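Local coordinates for protein SVS_variant_AS1 (Streptomyces sp. CWA1, PDB 6TJA) that probably cyclises geranylgeranyl diphosphate to the spirocyclic diterpene spiroviolene, as an engineered, ancestrally reconstructed class I terpene cyclase, at residues A85-D88 / H89-N93; A180-L183 / L184-G188; Y247-L250 / M251-G255; V203-R206 / E207-P211; A101-N104 / A105-R109. One frame throughout, in Å; residues are numbered along the deposited sequence.

Interaction 1: residues A85-D88 / H89-N93; sequences AFDD and HRCDN
His89 folds back onto the carbonyl of Ala85 with two N-H groups. Its backbone N lies 3.0 Å from Ala85 O, and its ring ND1 also donates to Ala85 O at 3.0 Å, reaching it from the opposite face of the carbonyl plane. With CG beside the backbone N (chi1 -68°), the imidazole is carried along the preceding turn; the ring bond is bent, at 140° about the hydrogen. OD2 of Asp88 stands 3.9 Å above the plane of this His89 ring, its carboxylate turned almost upright to it. Asp87 O is doubly used as well. Asp92 N approaches it almost head-on at 2.8 Å, whereas Cys91 N comes from above the carbonyl plane. The bond from Asp92 spans five residues, evidence for the wider pi-type turn here. Asp87, Asp88 and Asp92 form the aspartate-rich DDxxxD sequence of class I terpene synthases, which in relatives binds magnesium; the widened turn lies between its second and third aspartates. Phe86 O accepts Arg90 N at 2.9 Å, and Asp88 O receives a weak bond from Asn93 ND2. The aliphatic part of Arg90 makes a CH-pi contact, CB 4.2 Å from the Phe86 ring centroid, while its NH1 forms a salt bridge with Asp124. Obliquely to the same ring, Cys91 SG comes to 3.3 Å from Phe86 CE2.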
loop_
_atom_site.group_PDB
_atom_site.type_symbol
_atom_site.label_atom_id
_atom_site.label_comp_id
_atom_site.label_asym_id
_atom_site.label_seq_id
_atom_site.Cartn_x
_atom_site.Cartn_y
_atom_site.Cartn_z
ATOM N N ALA A 85 3.463 10.312 17.483
ATOM C CA ALA A 85 3.952 11.683 17.251
ATOM C C ALA A 85 3.449 12.185 15.880
ATOM O O ALA A 85 2.907 13.316 15.796
ATOM C CB ALA A 85 5.448 11.687 17.361
ATOM N N PHE A 86 3.581 11.381 14.830
ATOM C CA PHE A 86 3.143 11.760 13.463
ATOM C C PHE A 86 1.613 11.890 13.444
ATOM O O PHE A 86 1.068 12.863 12.897
ATOM C CB PHE A 86 3.671 10.754 12.438
ATOM C CG PHE A 86 3.367 11.116 11.010
ATOM C CD1 PHE A 86 4.305 11.788 10.238
ATOM C CD2 PHE A 86 2.155 10.764 10.432
ATOM C CE1 PHE A 86 4.028 12.108 8.920
ATOM C CE2 PHE A 86 1.882 11.095 9.114
ATOM C CZ PHE A 86 2.810 11.782 8.369
ATOM N N ASP A 87 0.909 10.948 14.060
ATOM C CA ASP A 87 -0.564 11.025 14.129
ATOM C C ASP A 87 -0.946 12.374 14.748
ATOM O O ASP A 87 -1.746 13.086 14.132
ATOM C CB ASP A 87 -1.189 9.863 14.904
ATOM C CG ASP A 87 -2.706 9.916 14.853
ATOM O OD1 ASP A 87 -3.254 9.907 13.728
ATOM O OD2 ASP A 87 -3.328 10.016 15.926
ATOM N N ASP A 88 -0.356 12.740 15.892
ATOM C CA ASP A 88 -0.816 13.887 16.727
ATOM C C ASP A 88 -0.419 15.248 16.111
ATOM O O ASP A 88 -1.188 16.190 16.305
ATOM C CB ASP A 88 -0.327 13.742 18.170
ATOM C CG ASP A 88 -0.678 14.910 19.075
ATOM O OD1 ASP A 88 -1.820 14.954 19.593
ATOM O OD2 ASP A 88 0.211 15.741 19.266
ATOM N N HIS A 89 0.680 15.336 15.385
ATOM C CA HIS A 89 1.108 16.576 14.784
ATOM C C HIS A 89 0.769 16.763 13.309
ATOM O O HIS A 89 0.773 17.858 12.845
ATOM C CB HIS A 89 2.612 16.745 14.910
ATOM C CG HIS A 89 3.084 16.954 16.299
ATOM N ND1 HIS A 89 3.714 15.969 17.022
ATOM C CD2 HIS A 89 3.030 18.034 17.105
ATOM C CE1 HIS A 89 4.011 16.427 18.220
ATOM N NE2 HIS A 89 3.609 17.678 18.295
ATOM N N ARG A 90 0.496 15.706 12.570
ATOM C CA ARG A 90 0.257 15.847 11.145
ATOM C C ARG A 90 -0.987 15.241 10.601
ATOM O O ARG A 90 -1.358 15.520 9.515
ATOM C CB ARG A 90 1.381 15.183 10.364
ATOM C CG ARG A 90 2.753 15.675 10.672
ATOM C CD ARG A 90 3.225 16.679 9.655
ATOM N NE ARG A 90 4.242 17.520 10.225
ATOM C CZ ARG A 90 5.499 17.543 9.838
ATOM N NH1 ARG A 90 5.928 16.774 8.852
ATOM N NH2 ARG A 90 6.333 18.337 10.457
ATOM N N CYS A 91 -1.621 14.406 11.368
ATOM C CA CYS A 91 -2.793 13.627 10.907
ATOM C C CYS A 91 -4.029 14.161 11.616
ATOM O O CYS A 91 -4.986 14.490 10.931
ATOM C CB CYS A 91 -2.590 12.128 11.132
ATOM S SG CYS A 91 -1.163 11.438 10.233
ATOM N N ASP A 92 -3.984 14.278 12.943
ATOM C CA ASP A 92 -5.189 14.475 13.801
ATOM C C ASP A 92 -5.416 15.966 14.139
ATOM O O ASP A 92 -6.576 16.304 14.362
ATOM C CB ASP A 92 -5.109 13.579 15.047
ATOM C CG ASP A 92 -6.456 13.299 15.689
ATOM O OD1 ASP A 92 -7.389 12.904 14.943
ATOM O OD2 ASP A 92 -6.568 13.496 16.924
ATOM N N ASN A 93 -4.383 16.785 14.229
ATOM C CA ASN A 93 -4.566 18.119 14.747
ATOM C C ASN A 93 -4.169 19.386 14.050
ATOM O O ASN A 93 -4.878 20.390 14.200
ATOM C CB ASN A 93 -3.889 18.202 16.111
ATOM C CG ASN A 93 -4.657 17.496 17.177
ATOM O OD1 ASN A 93 -5.850 17.562 17.217
ATOM N ND2 ASN A 93 -3.965 16.788 18.025
#

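Interaction 2: residues A180-L183 / L184-G188; sequences AMRL and LSAGG
Met181 O is shared by two backbone donors: Ser185 N, 2.9 Å from it and in the carbonyl plane, and Leu184 N, which comes from above that plane. The stretch ends helix 175-185 at the helix break of class I terpene cyclases; by its spacing from Asn228 and Asp229, Arg182 matches the pyrophosphate-sensing arginine of relatives, with Ser185 and Ala186 at the linker and effector positions. Its NH2 forms a salt bridge with Asp229. Ser185 OG, held between its backbone N and carbonyl carbon (chi1 64°), adds a weak bond to Met181 O and meets the edge of the Arg182 guanidinium. A bend at chi2 (68°) brings the Arg182 chain forward along the helix, toward Ala186, whose CB lies over one guanidinium face, 3.3 Å above the plane and off-centre. An alanine in place of Arg182 would remove the whole arm and is likely to leave Asp229 without its cationic mate and Ala186 without its flat cover. Beyond the last turn Gly187 takes positive phi (85°), and a water links the two sides of the break, donating to Leu183 O and accepting from Gly188 N, each 3.0 Å from the water oxygen.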
loop_
_atom_site.group_PDB
_atom_site.type_symbol
_atom_site.label_atom_id
_atom_site.label_comp_id
_atom_site.label_asym_id
_atom_site.label_seq_id
_atom_site.Cartn_x
_atom_site.Cartn_y
_atom_site.Cartn_z
ATOM N N ALA A 180 -14.090 -0.080 7.450
ATOM C CA ALA A 180 -13.075 -0.177 6.371
ATOM C C ALA A 180 -11.975 0.869 6.604
ATOM O O ALA A 180 -10.786 0.527 6.530
ATOM C CB ALA A 180 -13.721 -0.028 5.013
ATOM N N MET A 181 -12.360 2.109 6.900
ATOM C CA MET A 181 -11.435 3.257 7.004
ATOM C C MET A 181 -10.540 3.072 8.239
ATOM O O MET A 181 -9.306 3.202 8.146
ATOM C CB MET A 181 -12.238 4.552 7.146
ATOM C CG MET A 181 -11.402 5.760 7.286
ATOM S SD MET A 181 -12.316 7.235 7.724
ATOM C CE MET A 181 -12.681 6.926 9.442
ATOM N N ARG A 182 -11.165 2.777 9.358
ATOM C CA ARG A 182 -10.548 2.725 10.690
ATOM C C ARG A 182 -9.634 1.498 10.791
ATOM O O ARG A 182 -8.648 1.544 11.535
ATOM C CB ARG A 182 -11.700 2.755 11.692
ATOM C CG ARG A 182 -11.269 2.873 13.138
ATOM C CD ARG A 182 -10.642 4.221 13.425
ATOM N NE ARG A 182 -10.331 4.250 14.845
ATOM C CZ ARG A 182 -9.332 4.926 15.378
ATOM N NH1 ARG A 182 -8.513 5.625 14.613
ATOM N NH2 ARG A 182 -9.145 4.860 16.679
ATOM N N LEU A 183 -9.946 0.438 10.060
ATOM C CA LEU A 183 -9.065 -0.737 9.924
ATOM C C LEU A 183 -7.682 -0.217 9.527
ATOM O O LEU A 183 -6.694 -0.742 10.003
ATOM C CB LEU A 183 -9.684 -1.639 8.861
ATOM C CG LEU A 183 -9.104 -3.037 8.635
ATOM C CD1 LEU A 183 -9.169 -3.919 9.885
ATOM C CD2 LEU A 183 -9.899 -3.687 7.501
ATOM N N LEU A 184 -7.644 0.830 8.717
ATOM C CA LEU A 184 -6.393 1.416 8.193
ATOM C C LEU A 184 -5.893 2.569 9.079
ATOM O O LEU A 184 -4.685 2.597 9.370
ATOM C CB LEU A 184 -6.694 1.860 6.762
ATOM C CG LEU A 184 -7.049 0.747 5.776
ATOM C CD1 LEU A 184 -7.125 1.309 4.364
ATOM C CD2 LEU A 184 -6.013 -0.391 5.838
ATOM N N SER A 185 -6.761 3.542 9.406
ATOM C CA SER A 185 -6.386 4.885 9.924
ATOM C C SER A 185 -5.891 4.804 11.370
ATOM O O SER A 185 -5.165 5.715 11.808
ATOM C CB SER A 185 -7.519 5.842 9.824
ATOM O OG SER A 185 -8.592 5.428 10.647
ATOM N N ALA A 186 -6.263 3.761 12.102
ATOM C CA ALA A 186 -5.852 3.600 13.521
ATOM C C ALA A 186 -4.424 3.058 13.642
ATOM O O ALA A 186 -3.980 3.033 14.746
ATOM C CB ALA A 186 -6.834 2.742 14.291
ATOM N N GLY A 187 -3.715 2.688 12.569
ATOM C CA GLY A 187 -2.277 2.336 12.629
ATOM C C GLY A 187 -1.948 0.882 13.008
ATOM O O GLY A 187 -0.736 0.583 13.288
ATOM N N GLY A 188 -2.945 -0.006 12.952
ATOM C CA GLY A 188 -2.837 -1.419 13.334
ATOM C C GLY A 188 -2.084 -2.233 12.294
ATOM O O GLY A 188 -1.458 -3.211 12.693
HETATM O O HOH W 1 -3.834 0.146 9.885
HETATM O O HOH W 2 -5.890 0.292 12.694
#

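Interaction 3: residues Y247-L250 / M251-G255; sequences YSVL and MHHRG
The C-terminal end of helix 246-254 supplies this contact, a run of alpha-helical turns followed by Gly255, which leaves helical angles with positive phi. Four successive i to i+4 bonds carry it: Met251 N to Tyr247 O at 3.0 Å, nearly straight at 167°, then His252 N to Ser248 O, His253 N to Val249 O, and finally Arg254 N to Leu250 O at 2.9 Å. The angle at the hydrogen falls steadily along the series, to 149° at the last bond.

Side chains pack against the same carbonyls. Met251 CG, beside its own backbone N, runs back along the helix to 3.3 Å from Tyr247 O. His253 sets its ring edge against the previous turn: CD2 lies 3.4 Å from Val249 O and 4.0 Å from Val249 CG1, the valine branch placed anti to its backbone N (chi1 167°). The adjacent His252 stands edge-on above that ring, its ND1 3.5 Å from the plane of His253 and over the centre. On another side of the helix, Leu250 meets the aliphatic start of Arg254 loosely, CD2 to CG 4.4 Å; Leu250 and Tyr247 both pack against helix 258-283.

Polar ends look elsewhere: Ser248 OG bonds to Asp243 O, and His253 NE2 to Met172 O. Since Met172 O is a carbonyl and can only accept, NE2 must carry a proton; that bond, together with the edge contact on Val249, fixes the rotation of the His253 imidazole and ties the helix end to the loop at Met172.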
loop_
_atom_site.group_PDB
_atom_site.type_symbol
_atom_site.label_atom_id
_atom_site.label_comp_id
_atom_site.label_asym_id
_atom_site.label_seq_id
_atom_site.Cartn_x
_atom_site.Cartn_y
_atom_site.Cartn_z
ATOM N N TYR A 247 -18.803 5.571 17.925
ATOM C CA TYR A 247 -19.925 6.174 18.691
ATOM C C TYR A 247 -20.633 7.224 17.829
ATOM O O TYR A 247 -21.843 7.090 17.656
ATOM C CB TYR A 247 -19.429 6.694 20.037
ATOM C CG TYR A 247 -18.654 5.651 20.794
ATOM C CD1 TYR A 247 -19.269 4.522 21.300
ATOM C CD2 TYR A 247 -17.288 5.732 20.893
ATOM C CE1 TYR A 247 -18.548 3.561 21.986
ATOM C CE2 TYR A 247 -16.553 4.771 21.543
ATOM C CZ TYR A 247 -17.179 3.694 22.114
ATOM O OH TYR A 247 -16.411 2.737 22.724
ATOM N N SER A 248 -19.913 8.176 17.243
ATOM C CA SER A 248 -20.529 9.243 16.406
ATOM C C SER A 248 -21.193 8.593 15.194
ATOM O O SER A 248 -22.210 9.125 14.749
ATOM C CB SER A 248 -19.546 10.301 15.944
ATOM O OG SER A 248 -18.727 10.775 16.998
ATOM N N VAL A 249 -20.608 7.506 14.663
ATOM C CA VAL A 249 -21.139 6.827 13.450
ATOM C C VAL A 249 -22.504 6.218 13.787
ATOM O O VAL A 249 -23.444 6.442 13.014
ATOM C CB VAL A 249 -20.169 5.778 12.864
ATOM C CG1 VAL A 249 -20.873 4.904 11.835
ATOM C CG2 VAL A 249 -18.914 6.396 12.257
ATOM N N LEU A 250 -22.615 5.469 14.881
ATOM C CA LEU A 250 -23.893 4.823 15.288
ATOM C C LEU A 250 -24.924 5.890 15.688
ATOM O O LEU A 250 -26.110 5.728 15.318
ATOM C CB LEU A 250 -23.641 3.832 16.420
ATOM C CG LEU A 250 -22.716 2.671 16.055
ATOM C CD1 LEU A 250 -22.336 1.900 17.298
ATOM C CD2 LEU A 250 -23.359 1.735 15.041
ATOM N N MET A 251 -24.520 6.944 16.396
ATOM C CA MET A 251 -25.440 8.049 16.782
ATOM C C MET A 251 -26.033 8.687 15.524
ATOM O O MET A 251 -27.271 8.817 15.478
ATOM C CB MET A 251 -24.750 9.114 17.636
ATOM C CG MET A 251 -24.435 8.587 19.014
ATOM S SD MET A 251 -23.524 9.739 20.021
ATOM C CE MET A 251 -24.715 11.075 20.147
ATOM N N HIS A 252 -25.204 9.005 14.526
ATOM C CA HIS A 252 -25.644 9.654 13.266
ATOM C C HIS A 252 -26.479 8.681 12.424
ATOM O O HIS A 252 -27.561 9.093 11.979
ATOM C CB HIS A 252 -24.439 10.208 12.501
ATOM C CG HIS A 252 -24.813 10.997 11.289
ATOM N ND1 HIS A 252 -25.004 10.410 10.048
ATOM C CD2 HIS A 252 -25.038 12.311 11.121
ATOM C CE1 HIS A 252 -25.326 11.334 9.170
ATOM N NE2 HIS A 252 -25.366 12.498 9.802
ATOM N N HIS A 253 -26.016 7.442 12.185
ATOM C CA HIS A 253 -26.623 6.561 11.147
ATOM C C HIS A 253 -27.798 5.732 11.708
ATOM O O HIS A 253 -28.678 5.386 10.910
ATOM C CB HIS A 253 -25.559 5.734 10.421
ATOM C CG HIS A 253 -24.729 6.571 9.508
ATOM N ND1 HIS A 253 -25.192 7.009 8.278
ATOM C CD2 HIS A 253 -23.481 7.089 9.654
ATOM C CE1 HIS A 253 -24.264 7.739 7.680
ATOM N NE2 HIS A 253 -23.194 7.816 8.516
ATOM N N ARG A 254 -27.853 5.474 13.017
ATOM C CA ARG A 254 -28.942 4.681 13.642
ATOM C C ARG A 254 -29.783 5.570 14.575
ATOM O O ARG A 254 -30.654 5.027 15.249
ATOM C CB ARG A 254 -28.335 3.468 14.359
ATOM C CG ARG A 254 -27.356 2.652 13.512
ATOM C CD ARG A 254 -28.012 1.541 12.706
ATOM N NE ARG A 254 -28.776 0.722 13.645
ATOM C CZ ARG A 254 -28.276 -0.246 14.422
ATOM N NH1 ARG A 254 -26.996 -0.609 14.348
ATOM N NH2 ARG A 254 -29.089 -0.862 15.261
ATOM N N GLY A 255 -29.545 6.885 14.626
ATOM C CA GLY A 255 -30.223 7.802 15.568
ATOM C C GLY A 255 -30.191 7.292 17.008
ATOM O O GLY A 255 -31.207 7.395 17.714
#

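Interaction 4: residues V203-R206 / E207-P211; sequences VPDR and EMHRP
Glu207 lays its CG over one face of the Arg206 guanidinium, 3.7 Å above the plane and displaced toward the rim. The two side chains run side by side, and the carboxylate and guanidinium planes are nearly parallel, 11° apart. Their salt bridge is long, Arg206 NH2 to Glu207 OE2 3.7 Å; OE2 lies well outside the guanidinium plane, so only the charges interact and no N-H is aimed at it, in keeping with the poor order of Arg206. The extended chain of Glu207 also passes the Pro204 ring, while its OE1 accepts from Gly288 N. Pro204 is the N-cap residue of helix 205-208, a short helix ahead of the long helix 211-231. Its carbonyl serves two donors: Met208 N comes in close to the C=O direction at 2.9 Å, with 173° at the hydrogen, and Glu207 N from above the plane. Asp205 O accepts His209 N at 2.9 Å. Above this turn the Asp205 carboxylate and His209 ring lie alongside, bridged by a water that donates to Asp205 OD1 at 2.5 Å and sits in the ring plane 2.6 Å from His209 NE2. Asp205 OD1 also makes a salt bridge with Arg148 of its own chain, and the like-charged carboxylate of Asp205 of the second subunit lies close by. An asparagine in place of Asp205 would lack the negative charge and would probably leave Arg148 without its counter-ion. Val203, its CG1 anti to the backbone N (chi1 -174°), crosses Met208 at about a right angle, CG1 to CB 3.9 Å, both residues resting on Tyr294.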
loop_
_atom_site.group_PDB
_atom_site.type_symbol
_atom_site.label_atom_id
_atom_site.label_comp_id
_atom_site.label_asym_id
_atom_site.label_seq_id
_atom_site.Cartn_x
_atom_site.Cartn_y
_atom_site.Cartn_z
ATOM N N VAL A 203 7.771 -15.467 8.790
ATOM C CA VAL A 203 6.612 -16.310 8.354
ATOM C C VAL A 203 6.697 -16.484 6.840
ATOM O O VAL A 203 6.742 -15.492 6.124
ATOM C CB VAL A 203 5.272 -15.681 8.764
ATOM C CG1 VAL A 203 4.081 -16.577 8.462
ATOM C CG2 VAL A 203 5.293 -15.250 10.213
ATOM N N PRO A 204 6.693 -17.700 6.335
ATOM C CA PRO A 204 6.735 -17.886 4.892
ATOM C C PRO A 204 5.517 -17.294 4.184
ATOM O O PRO A 204 4.462 -17.316 4.718
ATOM C CB PRO A 204 6.774 -19.390 4.742
ATOM C CG PRO A 204 7.183 -19.902 6.036
ATOM C CD PRO A 204 6.687 -18.963 7.049
ATOM N N ASP A 205 5.701 -16.752 3.001
ATOM C CA ASP A 205 4.623 -16.159 2.196
ATOM C C ASP A 205 3.345 -17.011 2.148
ATOM O O ASP A 205 2.293 -16.527 2.364
ATOM C CB ASP A 205 5.081 -15.921 0.756
ATOM C CG ASP A 205 5.550 -14.485 0.463
ATOM O OD1 ASP A 205 5.884 -13.694 1.334
ATOM O OD2 ASP A 205 5.659 -14.135 -0.705
ATOM N N ARG A 206 3.483 -18.285 1.860
ATOM C CA ARG A 206 2.381 -19.186 1.757
ATOM C C ARG A 206 1.561 -19.298 3.027
ATOM O O ARG A 206 0.418 -19.581 2.982
ATOM C CB ARG A 206 2.831 -20.549 1.199
ATOM C CG ARG A 206 3.077 -21.622 2.220
ATOM C CD ARG A 206 4.279 -22.504 1.942
ATOM N NE ARG A 206 5.115 -22.628 3.136
ATOM C CZ ARG A 206 4.773 -23.300 4.231
ATOM N NH1 ARG A 206 3.626 -23.951 4.290
ATOM N NH2 ARG A 206 5.582 -23.320 5.269
ATOM N N GLU A 207 2.161 -19.015 4.149
ATOM C CA GLU A 207 1.447 -19.042 5.448
ATOM C C GLU A 207 0.945 -17.632 5.719
ATOM O O GLU A 207 -0.191 -17.489 6.122
ATOM C CB GLU A 207 2.332 -19.573 6.575
ATOM C CG GLU A 207 2.449 -21.093 6.612
ATOM C CD GLU A 207 3.081 -21.633 7.896
ATOM O OE1 GLU A 207 2.389 -22.383 8.692
ATOM O OE2 GLU A 207 4.269 -21.297 8.107
ATOM N N MET A 208 1.771 -16.638 5.530
ATOM C CA MET A 208 1.377 -15.286 5.804
ATOM C C MET A 208 0.210 -14.801 4.984
ATOM O O MET A 208 -0.625 -14.150 5.504
ATOM C CB MET A 208 2.538 -14.318 5.644
ATOM C CG MET A 208 2.266 -12.919 6.169
ATOM S SD MET A 208 1.613 -12.723 7.829
ATOM C CE MET A 208 2.986 -12.041 8.684
ATOM N N HIS A 209 0.174 -15.163 3.713
ATOM C CA HIS A 209 -0.864 -14.715 2.804
ATOM C C HIS A 209 -2.161 -15.516 2.698
ATOM O O HIS A 209 -3.009 -15.166 1.973
ATOM C CB HIS A 209 -0.269 -14.326 1.461
ATOM C CG HIS A 209 0.828 -13.329 1.575
ATOM N ND1 HIS A 209 0.685 -12.144 2.246
ATOM C CD2 HIS A 209 2.096 -13.350 1.128
ATOM C CE1 HIS A 209 1.806 -11.469 2.186
ATOM N NE2 HIS A 209 2.681 -12.184 1.520
ATOM N N ARG A 210 -2.209 -16.635 3.386
ATOM C CA ARG A 210 -3.433 -17.443 3.603
ATOM C C ARG A 210 -4.585 -16.514 3.989
ATOM O O ARG A 210 -4.483 -15.744 4.956
ATOM C CB ARG A 210 -3.245 -18.494 4.704
ATOM C CG ARG A 210 -2.523 -19.765 4.285
ATOM C CD ARG A 210 -2.315 -20.668 5.492
ATOM N NE ARG A 210 -3.594 -21.181 5.934
ATOM C CZ ARG A 210 -3.829 -21.869 7.054
ATOM N NH1 ARG A 210 -2.856 -22.099 7.911
ATOM N NH2 ARG A 210 -5.061 -22.285 7.315
ATOM N N PRO A 211 -5.699 -16.544 3.220
ATOM C CA PRO A 211 -6.882 -15.756 3.565
ATOM C C PRO A 211 -7.214 -15.823 5.074
ATOM O O PRO A 211 -7.488 -14.784 5.646
ATOM C CB PRO A 211 -7.925 -16.375 2.608
ATOM C CG PRO A 211 -7.129 -16.635 1.354
ATOM C CD PRO A 211 -5.850 -17.239 1.920
HETATM O O HOH W 3 5.169 -11.301 1.481
#

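Interaction 5: residues A101-N104 / A105-R109; sequences AQFN and ALAGR
Ala105, Phe103 and Asn104 are the residues most covered within this turn of helix 100-115. Phe103 reaches forward along the helix: its CG is anti to the backbone N (chi1 -176°), which swings the ring toward the following turn. There CE2 lies 3.9 Å from Ala107 CB and CD1 4.2 Å from Leu106 CD2, both methyl groups meeting the ring obliquely. The backbone under the ring is tight and straight, with Ala107 N donating to Phe103 O at 2.8 Å and 175° at the hydrogen. Beyond the turn, the ring packs on Val160, Ala161 and Ile164 of helix 143-169.

Ala105 tucks its methyl against the preceding turn, CB 3.6 Å from Gln102 O. That oxygen accepts Leu106 N at 3.2 Å in the carbonyl plane, and only weakly Ala105 N. The same alanine packs on Trp162 of the second subunit.

The carbonyl of Asn104 takes Gly108 N from above its plane, Asn104 O to Gly108 N 3.2 Å. The Asn104 amide, set beside the backbone N (chi1 -70°), points out of the turn: ND2 bonds to OD1 of Asn104 of the second subunit. With apolar Phe103 facing its own subunit and Ala105 and Asn104 facing the partner, this is an interface helix of this all-alpha class I terpene synthase fold, and in this dimer Asn104 meets its own copy.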
loop_
_atom_site.group_PDB
_atom_site.type_symbol
_atom_site.label_atom_id
_atom_site.label_comp_id
_atom_site.label_asym_id
_atom_site.label_seq_id
_atom_site.Cartn_x
_atom_site.Cartn_y
_atom_site.Cartn_z
ATOM N N ALA A 101 -5.749 17.607 0.226
ATOM C CA ALA A 101 -4.857 17.859 -0.942
ATOM C C ALA A 101 -3.401 17.959 -0.466
ATOM O O ALA A 101 -2.548 17.294 -1.040
ATOM C CB ALA A 101 -5.282 19.069 -1.701
ATOM N N GLN A 102 -3.139 18.689 0.605
ATOM C CA GLN A 102 -1.772 18.808 1.161
ATOM C C GLN A 102 -1.383 17.502 1.839
ATOM O O GLN A 102 -0.226 17.129 1.728
ATOM C CB GLN A 102 -1.664 19.939 2.166
ATOM C CG GLN A 102 -1.813 21.307 1.543
ATOM C CD GLN A 102 -1.844 22.386 2.595
ATOM O OE1 GLN A 102 -0.829 22.629 3.239
ATOM N NE2 GLN A 102 -2.998 23.032 2.772
ATOM N N PHE A 103 -2.316 16.799 2.484
ATOM C CA PHE A 103 -1.983 15.525 3.163
ATOM C C PHE A 103 -1.564 14.462 2.138
ATOM O O PHE A 103 -0.587 13.740 2.380
ATOM C CB PHE A 103 -3.107 15.025 4.058
ATOM C CG PHE A 103 -2.678 13.782 4.793
ATOM C CD1 PHE A 103 -1.875 13.867 5.913
ATOM C CD2 PHE A 103 -2.986 12.527 4.294
ATOM C CE1 PHE A 103 -1.448 12.727 6.576
ATOM C CE2 PHE A 103 -2.540 11.390 4.949
ATOM C CZ PHE A 103 -1.761 11.490 6.082
ATOM N N ASN A 104 -2.256 14.387 1.010
ATOM C CA ASN A 104 -1.953 13.383 -0.029
ATOM C C ASN A 104 -0.479 13.538 -0.437
ATOM O O ASN A 104 0.169 12.520 -0.700
ATOM C CB ASN A 104 -2.939 13.488 -1.181
ATOM C CG ASN A 104 -4.338 13.031 -0.829
ATOM O OD1 ASN A 104 -4.592 12.548 0.275
ATOM N ND2 ASN A 104 -5.230 13.125 -1.795
ATOM N N ALA A 105 0.042 14.758 -0.483
ATOM C CA ALA A 105 1.436 15.014 -0.892
ATOM C C ALA A 105 2.370 14.590 0.244
ATOM O O ALA A 105 3.384 13.893 -0.035
ATOM C CB ALA A 105 1.637 16.458 -1.288
ATOM N N LEU A 106 2.055 14.963 1.482
ATOM C CA LEU A 106 2.861 14.501 2.642
ATOM C C LEU A 106 2.898 12.965 2.681
ATOM O O LEU A 106 3.979 12.412 2.836
ATOM C CB LEU A 106 2.297 15.082 3.941
ATOM C CG LEU A 106 3.012 14.619 5.207
ATOM C CD1 LEU A 106 4.381 15.272 5.328
ATOM C CD2 LEU A 106 2.189 14.913 6.452
ATOM N N ALA A 107 1.751 12.294 2.573
ATOM C CA ALA A 107 1.649 10.814 2.628
ATOM C C ALA A 107 2.586 10.222 1.575
ATOM O O ALA A 107 3.252 9.187 1.836
ATOM C CB ALA A 107 0.241 10.359 2.390
ATOM N N GLY A 108 2.643 10.870 0.423
ATOM C CA GLY A 108 3.492 10.419 -0.689
ATOM C C GLY A 108 4.956 10.626 -0.373
ATOM O O GLY A 108 5.737 9.694 -0.623
ATOM N N ARG A 109 5.318 11.787 0.167
ATOM C CA ARG A 109 6.737 12.120 0.496
ATOM C C ARG A 109 7.217 11.190 1.625
ATOM O O ARG A 109 8.290 10.627 1.490
ATOM C CB ARG A 109 6.935 13.605 0.821
ATOM C CG ARG A 109 6.776 14.550 -0.373
ATOM C CD ARG A 109 7.196 16.008 -0.186
ATOM N NE ARG A 109 6.798 16.491 1.120
ATOM C CZ ARG A 109 5.668 17.165 1.400
ATOM N NH1 ARG A 109 4.806 17.487 0.441
ATOM N NH2 ARG A 109 5.415 17.530 2.654
#

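Interactions 1 and 5 join consecutive helices directly: Phe86 CZ lies 3.7 Å from Leu106 CD2, and Cys91 SG 3.9 Å from Phe103 CE1, so the helix bearing the aspartate-rich sequence rests on the interface helix. Interaction 2 has its centre about 15 Å from that of interaction 1, with nearest atoms about 5 Å apart, consistent with the aspartate-rich end and the helix break lying at one active site, as in relatives. The side chain of Leu184 comes within about 3 Å of a bound PEG, probably from the crystallisation liquor, though such molecules can mark pockets. Interactions 2, 4 and 5 touch the second subunit. Interaction 3 is peripheral, its centre about 37 Å from that of interaction 4.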